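PDB 1TWY: ABC transporter, periplasmic substrate-binding protein from Vibrio cholerae O1 biovar eltor, which probably captures phosphate in the periplasm and delivers it to an ABC-type membrane transporter, as related substrate-binding receptors do. Local coordinates for residues E121-Y124 / G125-G129; Y157-E160 / S161-L165. All coordinates share one frame; numbering follows the deposited sequence.

Interaction 1: residues E121-Y124 / G125-G129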
ATOM      1  N   GLU A 121      17.839  -1.883   7.868  1.00 23.78           N
ATOM      2  CA  GLU A 121      18.105  -1.885   9.260  1.00 26.34           C
ATOM      3  C   GLU A 121      18.103  -0.566   9.915  1.00 23.11           C
ATOM      4  O   GLU A 121      17.670  -0.464  11.052  1.00 21.16           O
ATOM      5  CB  GLU A 121      19.506  -2.511   9.623  1.00 27.77           C
ATOM      6  CG  GLU A 121      19.543  -3.987   9.692  1.00 30.96           C
ATOM      7  CD  GLU A 121      18.686  -4.530  10.813  1.00 37.49           C
ATOM      8  OE1 GLU A 121      19.038  -4.495  12.040  1.00 48.82           O
ATOM      9  OE2 GLU A 121      17.614  -4.946  10.445  1.00 27.83           O
ATOM     10  N   GLN A 122      18.569   0.481   9.235  1.00 22.47           N
ATOM     11  CA  GLN A 122      18.456   1.819   9.787  1.00 20.70           C
ATOM     12  C   GLN A 122      17.038   2.238   9.994  1.00 18.39           C
ATOM     13  O   GLN A 122      16.662   2.700  11.023  1.00 18.48           O
ATOM     14  CB  GLN A 122      19.166   2.780   8.875  1.00 20.31           C
ATOM     15  CG  GLN A 122      20.723   2.553   8.842  1.00 22.20           C
ATOM     16  CD  GLN A 122      21.476   3.444   7.842  1.00 23.25           C
ATOM     17  OE1 GLN A 122      20.926   3.735   6.770  1.00 21.79           O
ATOM     18  NE2 GLN A 122      22.568   4.040   8.275  1.00 25.04           N
ATOM     19  N   LEU A 123      16.227   2.114   8.958  1.00 18.72           N
ATOM     20  CA  LEU A 123      14.817   2.501   9.138  1.00 16.95           C
ATOM     21  C   LEU A 123      14.116   1.691  10.124  1.00 16.74           C
ATOM     22  O   LEU A 123      13.322   2.205  10.886  1.00 18.53           O
ATOM     23  CB  LEU A 123      14.127   2.457   7.754  1.00 21.20           C
ATOM     24  CG  LEU A 123      12.739   3.140   7.671  1.00 21.49           C
ATOM     25  CD1 LEU A 123      12.803   4.586   7.981  1.00 21.47           C
ATOM     26  CD2 LEU A 123      12.246   2.910   6.254  1.00 26.61           C
ATOM     27  N   TYR A 124      14.353   0.397  10.178  1.00 18.63           N
ATOM     28  CA  TYR A 124      13.756  -0.417  11.219  1.00 17.98           C
ATOM     29  C   TYR A 124      14.151   0.060  12.599  1.00 16.96           C
ATOM     30  O   TYR A 124      13.326   0.243  13.516  1.00 15.36           O
ATOM     31  CB  TYR A 124      14.172  -1.894  11.001  1.00 17.51           C
ATOM     32  CG  TYR A 124      13.719  -2.821  12.118  1.00 17.64           C
ATOM     33  CD1 TYR A 124      12.455  -3.431  12.088  1.00 18.56           C
ATOM     34  CD2 TYR A 124      14.528  -3.097  13.244  1.00 19.35           C
ATOM     35  CE1 TYR A 124      12.012  -4.297  13.044  1.00 19.20           C
ATOM     36  CE2 TYR A 124      14.094  -3.915  14.183  1.00 18.39           C
ATOM     37  CZ  TYR A 124      12.789  -4.528  14.138  1.00 21.92           C
ATOM     38  OH  TYR A 124      12.372  -5.401  15.156  1.00 22.55           O
ATOM     39  N   GLY A 125      15.457   0.212  12.788  1.00 17.11           N
ATOM     40  CA  GLY A 125      15.910   0.787  14.031  1.00 14.92           C
ATOM     41  C   GLY A 125      15.416   2.108  14.502  1.00 16.44           C
ATOM     42  O   GLY A 125      15.075   2.327  15.706  1.00 16.27           O
ATOM     43  N   ILE A 126      15.201   2.996  13.516  1.00 19.02           N
ATOM     44  CA  ILE A 126      14.565   4.261  13.853  1.00 18.74           C
ATOM     45  C   ILE A 126      13.093   4.131  14.318  1.00 16.81           C
ATOM     46  O   ILE A 126      12.689   4.603  15.365  1.00 17.55           O
ATOM     47  CB  ILE A 126      14.660   5.187  12.587  1.00 17.15           C
ATOM     48  CG1 ILE A 126      16.098   5.687  12.400  1.00 21.60           C
ATOM     49  CG2 ILE A 126      13.672   6.400  12.704  1.00 17.44           C
ATOM     50  CD1 ILE A 126      16.376   6.251  11.080  1.00 18.03           C
ATOM     51  N   TYR A 127      12.308   3.352  13.581  1.00 18.78           N
ATOM     52  CA  TYR A 127      10.900   3.125  13.932  1.00 18.81           C
ATOM     53  C   TYR A 127      10.737   2.324  15.199  1.00 21.00           C
ATOM     54  O   TYR A 127       9.767   2.501  15.894  1.00 20.03           O
ATOM     55  CB  TYR A 127      10.063   2.591  12.732  1.00 16.69           C
ATOM     56  CG  TYR A 127       9.581   3.772  11.916  1.00 21.27           C
ATOM     57  CD1 TYR A 127      10.393   4.395  11.007  1.00 18.88           C
ATOM     58  CD2 TYR A 127       8.317   4.223  12.067  1.00 18.44           C
ATOM     59  CE1 TYR A 127       9.988   5.533  10.327  1.00 16.30           C
ATOM     60  CE2 TYR A 127       7.867   5.335  11.324  1.00 14.93           C
ATOM     61  CZ  TYR A 127       8.660   5.966  10.522  1.00 14.81           C
ATOM     62  OH  TYR A 127       8.277   7.138   9.814  1.00 18.69           O
ATOM     63  N   LYS A 128      11.762   1.511  15.571  1.00 18.29           N
ATOM     64  CA  LYS A 128      11.699   0.796  16.824  1.00 19.66           C
ATOM     65  C   LYS A 128      12.091   1.616  18.014  1.00 19.95           C
ATOM     66  O   LYS A 128      11.818   1.178  19.117  1.00 26.90           O
ATOM     67  CB  LYS A 128      12.637  -0.408  16.839  1.00 21.19           C
ATOM     68  CG  LYS A 128      12.145  -1.587  16.094  1.00 19.65           C
ATOM     69  CD  LYS A 128      11.123  -2.426  16.826  1.00 22.14           C
ATOM     70  CE  LYS A 128      11.733  -3.337  17.928  1.00 27.91           C
ATOM     71  NZ  LYS A 128      10.731  -3.515  19.013  1.00 30.79           N
ATOM     72  N   GLY A 129      12.718   2.732  17.823  1.00 18.38           N
ATOM     73  CA  GLY A 129      13.180   3.600  18.840  1.00 21.02           C
ATOM     74  C   GLY A 129      14.596   3.192  19.304  1.00 19.85           C
ATOM     75  O   GLY A 129      15.094   3.790  20.278  1.00 22.51           O
TER
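Lys128 folds its aliphatic chain over one face of the Tyr124 ring, the two side chains running side by side and pointing the same way from successive turns of helix 120-128. The touching is done by CG of Lys128, which stands 3.8 Å from the centroid of the Tyr124 ring and 22° off its normal, a CH-pi contact displaced toward the rim. Farther out, CE of Lys128 reaches 3.5 Å from OH of Tyr124, so methylene groups follow the ring from its face to its hydroxyl. Bends at chi2 (-79°) and chi3 (-77°) keep the lysine chain close to the ring, and its NZ goes on to a salt bridge with Asp176. One helical step round, Leu123 and Tyr127 make a second pair. Here the leucine offers a methyl group, CD1, 3.8 Å from CE1 of Tyr127, while O of Leu123 lies in the plane of the Tyr127 ring at its edge. The tyrosine points inward, its OH bonded to Val147 O and its ring edge-to-face with Phe159. Beneath the side chains runs regular alpha-helical i to i+4 bonding: Gly125 N to Glu121 O, Ile126 N to Gln122 O and Lys128 N to Tyr124 O, all 2.9 Å, with Tyr127 N to Leu123 O among them. The helix stops in a Schellman motif, with Gly129 at positive phi and its N bonded to Ile126 O at 3.1 Å and weakly to Gly125 O. Ile126 faces away from the lysine-tyrosine pair, laying CG1 against the carbonyl oxygen of Gln122 at 3.3 Å and packing on Val146 and Val201 of the sheet. Near the start of 121-124, Gln122 turns its OE1 back to Thr119 N.

Interaction 2: residues Y157-E160 / S161-L165. With MG (magnesium ion), chain J.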
ATOM      1  N   TYR A 157      -0.244   0.060   7.747  1.00 18.98           N
ATOM      2  CA  TYR A 157      -0.192  -1.383   7.855  1.00 19.90           C
ATOM      3  C   TYR A 157       0.838  -1.930   6.869  1.00 17.37           C
ATOM      4  O   TYR A 157       1.644  -2.783   7.217  1.00 18.07           O
ATOM      5  CB  TYR A 157      -1.610  -1.946   7.575  1.00 17.76           C
ATOM      6  CG  TYR A 157      -1.576  -3.418   7.622  1.00 28.90           C
ATOM      7  CD1 TYR A 157      -1.157  -4.123   6.480  1.00 31.95           C
ATOM      8  CD2 TYR A 157      -1.905  -4.110   8.773  1.00 41.38           C
ATOM      9  CE1 TYR A 157      -1.055  -5.476   6.507  1.00 43.30           C
ATOM     10  CE2 TYR A 157      -1.827  -5.516   8.785  1.00 48.15           C
ATOM     11  CZ  TYR A 157      -1.380  -6.160   7.640  1.00 41.52           C
ATOM     12  OH  TYR A 157      -1.283  -7.528   7.546  1.00 60.33           O
ATOM     13  N   SER A 158       0.819  -1.470   5.628  1.00 17.79           N
ATOM     14  CA  SER A 158       1.783  -1.910   4.600  1.00 18.23           C
ATOM     15  C   SER A 158       3.174  -1.471   4.964  1.00 16.08           C
ATOM     16  O   SER A 158       4.041  -2.229   4.802  1.00 19.25           O
ATOM     17  CB  SER A 158       1.356  -1.346   3.296  1.00 24.37           C
ATOM     18  OG  SER A 158       0.079  -1.854   2.935  1.00 21.19           O
ATOM     19  N   PHE A 159       3.373  -0.283   5.484  1.00 16.74           N
ATOM     20  CA  PHE A 159       4.758   0.156   5.842  1.00 14.92           C
ATOM     21  C   PHE A 159       5.325  -0.800   6.944  1.00 16.97           C
ATOM     22  O   PHE A 159       6.441  -1.269   6.848  1.00 18.95           O
ATOM     23  CB  PHE A 159       4.717   1.567   6.375  1.00 15.73           C
ATOM     24  CG  PHE A 159       6.009   2.072   6.978  1.00 17.50           C
ATOM     25  CD1 PHE A 159       7.015   2.505   6.179  1.00 24.70           C
ATOM     26  CD2 PHE A 159       6.215   2.078   8.398  1.00 21.09           C
ATOM     27  CE1 PHE A 159       8.269   2.867   6.714  1.00 25.45           C
ATOM     28  CE2 PHE A 159       7.451   2.560   8.911  1.00 24.15           C
ATOM     29  CZ  PHE A 159       8.435   2.918   8.011  1.00 18.49           C
ATOM     30  N   GLU A 160       4.499  -1.035   7.906  1.00 17.93           N
ATOM     31  CA  GLU A 160       4.912  -1.931   9.001  1.00 16.79           C
ATOM     32  C   GLU A 160       5.080  -3.339   8.578  1.00 17.55           C
ATOM     33  O   GLU A 160       6.112  -3.968   8.949  1.00 20.10           O
ATOM     34  CB  GLU A 160       4.015  -1.824  10.239  1.00 16.09           C
ATOM     35  CG  GLU A 160       3.949  -0.472  10.935  1.00 15.95           C
ATOM     36  CD  GLU A 160       3.141  -0.448  12.164  1.00 20.69           C
ATOM     37  OE1 GLU A 160       2.426  -1.340  12.542  1.00 22.92           O
ATOM     38  OE2 GLU A 160       3.074   0.665  12.745  1.00 27.09           O
ATOM     39  N   SER A 161       4.249  -3.815   7.666  1.00 17.81           N
ATOM     40  CA  SER A 161       4.451  -5.163   7.154  1.00 20.39           C
ATOM     41  C   SER A 161       5.737  -5.296   6.329  1.00 18.63           C
ATOM     42  O   SER A 161       6.587  -6.196   6.564  1.00 19.59           O
ATOM     43  CB  SER A 161       3.230  -5.578   6.332  1.00 25.46           C
ATOM     44  OG  SER A 161       3.412  -6.853   5.717  1.00 28.08           O
ATOM     45  N   LEU A 162       5.995  -4.310   5.487  1.00 18.93           N
ATOM     46  CA  LEU A 162       7.194  -4.302   4.659  1.00 22.35           C
ATOM     47  C   LEU A 162       8.489  -4.226   5.516  1.00 22.84           C
ATOM     48  O   LEU A 162       9.497  -4.845   5.166  1.00 22.93           O
ATOM     49  CB  LEU A 162       7.170  -3.183   3.611  1.00 24.26           C
ATOM     50  CG  LEU A 162       6.200  -3.355   2.452  1.00 28.12           C
ATOM     51  CD1 LEU A 162       5.821  -2.021   1.844  1.00 22.46           C
ATOM     52  CD2 LEU A 162       6.875  -4.293   1.399  1.00 32.13           C
HETATM   53  N   MSE A 163       8.423  -3.538   6.642  1.00 17.26           N
HETATM   54  CA  MSE A 163       9.593  -3.277   7.447  1.00 19.24           C
HETATM   55  C   MSE A 163       9.762  -4.256   8.577  1.00 20.55           C
HETATM   56  O   MSE A 163      10.740  -4.135   9.309  1.00 21.57           O
HETATM   57  CB  MSE A 163       9.517  -1.840   7.993  1.00 22.07           C
HETATM   58  CG  MSE A 163       9.512  -0.748   6.910  1.00 23.86           C
HETATM   59 SE   MSE A 163      11.280  -0.900   5.968  1.00 29.04          SE
HETATM   60  CE  MSE A 163      12.412  -1.028   7.623  1.00 21.27           C
ATOM     61  N   GLY A 164       8.859  -5.194   8.755  1.00 19.29           N
ATOM     62  CA  GLY A 164       8.914  -6.172   9.839  1.00 17.91           C
ATOM     63  C   GLY A 164       8.663  -5.524  11.197  1.00 17.37           C
ATOM     64  O   GLY A 164       9.108  -5.977  12.290  1.00 19.00           O
ATOM     65  N   LEU A 165       7.906  -4.464  11.195  1.00 14.92           N
ATOM     66  CA  LEU A 165       7.589  -3.671  12.359  1.00 15.73           C
ATOM     67  C   LEU A 165       6.267  -4.052  13.039  1.00 18.62           C
ATOM     68  O   LEU A 165       5.654  -3.213  13.655  1.00 21.52           O
ATOM     69  CB  LEU A 165       7.579  -2.179  12.066  1.00 15.23           C
ATOM     70  CG  LEU A 165       8.928  -1.524  11.784  1.00 15.78           C
ATOM     71  CD1 LEU A 165       8.829  -0.160  10.998  1.00 18.14           C
ATOM     72  CD2 LEU A 165       9.723  -1.340  13.084  1.00 15.91           C
TER
HETATM   73 MG    MG J1508       8.730  -7.897  13.896  1.00 32.41          MG
HETATM   74  O   HOH W   1       0.934  -8.104   5.435  1.00 32.85           O
HETATM   75  O   HOH W   2       8.048  -8.959  12.611  1.00 22.07           O
HETATM   76  O   HOH W   3       8.760  -8.980  16.029  1.00 24.58           O
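Phe159 and Met163, the latter present as selenomethionine, make the tight side of the end of helix 154-163. Met163 places CG over one face of the Phe159 ring, 4.0 Å from the centroid and 17° off the normal, in a CH-pi contact offset toward the rim. CG of Phe159 lies anti to its backbone N (chi1 171°), which swings the ring along the helix toward the residues that follow. Leu165, just past the helix, brings CD1 to 3.7 Å from CE2 of Phe159, so a methylene and a methyl group both bear on one aromatic ring. Phe203 stacks on the same ring, and Leu105 and Ile107 of strand 96-109 pack against it. Glu160, also buried, crosses Leu165 at about a right angle, its carboxylate held by a salt bridge with Arg156 and a hydrogen bond to Ser175. Round the helix the fit is looser and wet. The Tyr157 ring comes no nearer than 4.3 Å, from CE1 to CB of Ser161, and their hydroxyls meet through one water, 3.1 Å from OH of Tyr157 and 2.8 Å from OG of Ser161. The helix closes in a Schellman motif with Gly164 at positive phi, made by Leu165 N to Glu160 O at 2.9 Å and a weak bond from Gly164 N to Ser161 O. The same glycine gives its carbonyl to a magnesium ion 2.5 Å from its O, which also binds Thr166 O and two waters. Each carbonyl oxygen is the negative end of a peptide dipole, and the nearby C-terminal end of the helix may add to the attraction; being neutral, these carbonyls leave the cation's charge uncompensated by the protein ligands, and the remaining observed ligands are water.

Both interactions are the C-terminal parts of helices, each closed by a Schellman glycine, and they meet: Tyr124 of interaction 1 lies with CD1 3.3 Å from Met163 O and CE1 3.4 Å from Gly164 O of interaction 2, while CB of Tyr127 packs 3.5 Å from CD1 of Leu165. Residues 157-165 sit nearer the centre of the chain, about 10 Å between centres, against about 20 Å for 121-129. Each mixes a buried side with a more exposed one, and their buried aromatics pack together. Both have a charged side chain paired outside their segments; interaction 2 adds a water bridge and a carbonyl-bound magnesium ion.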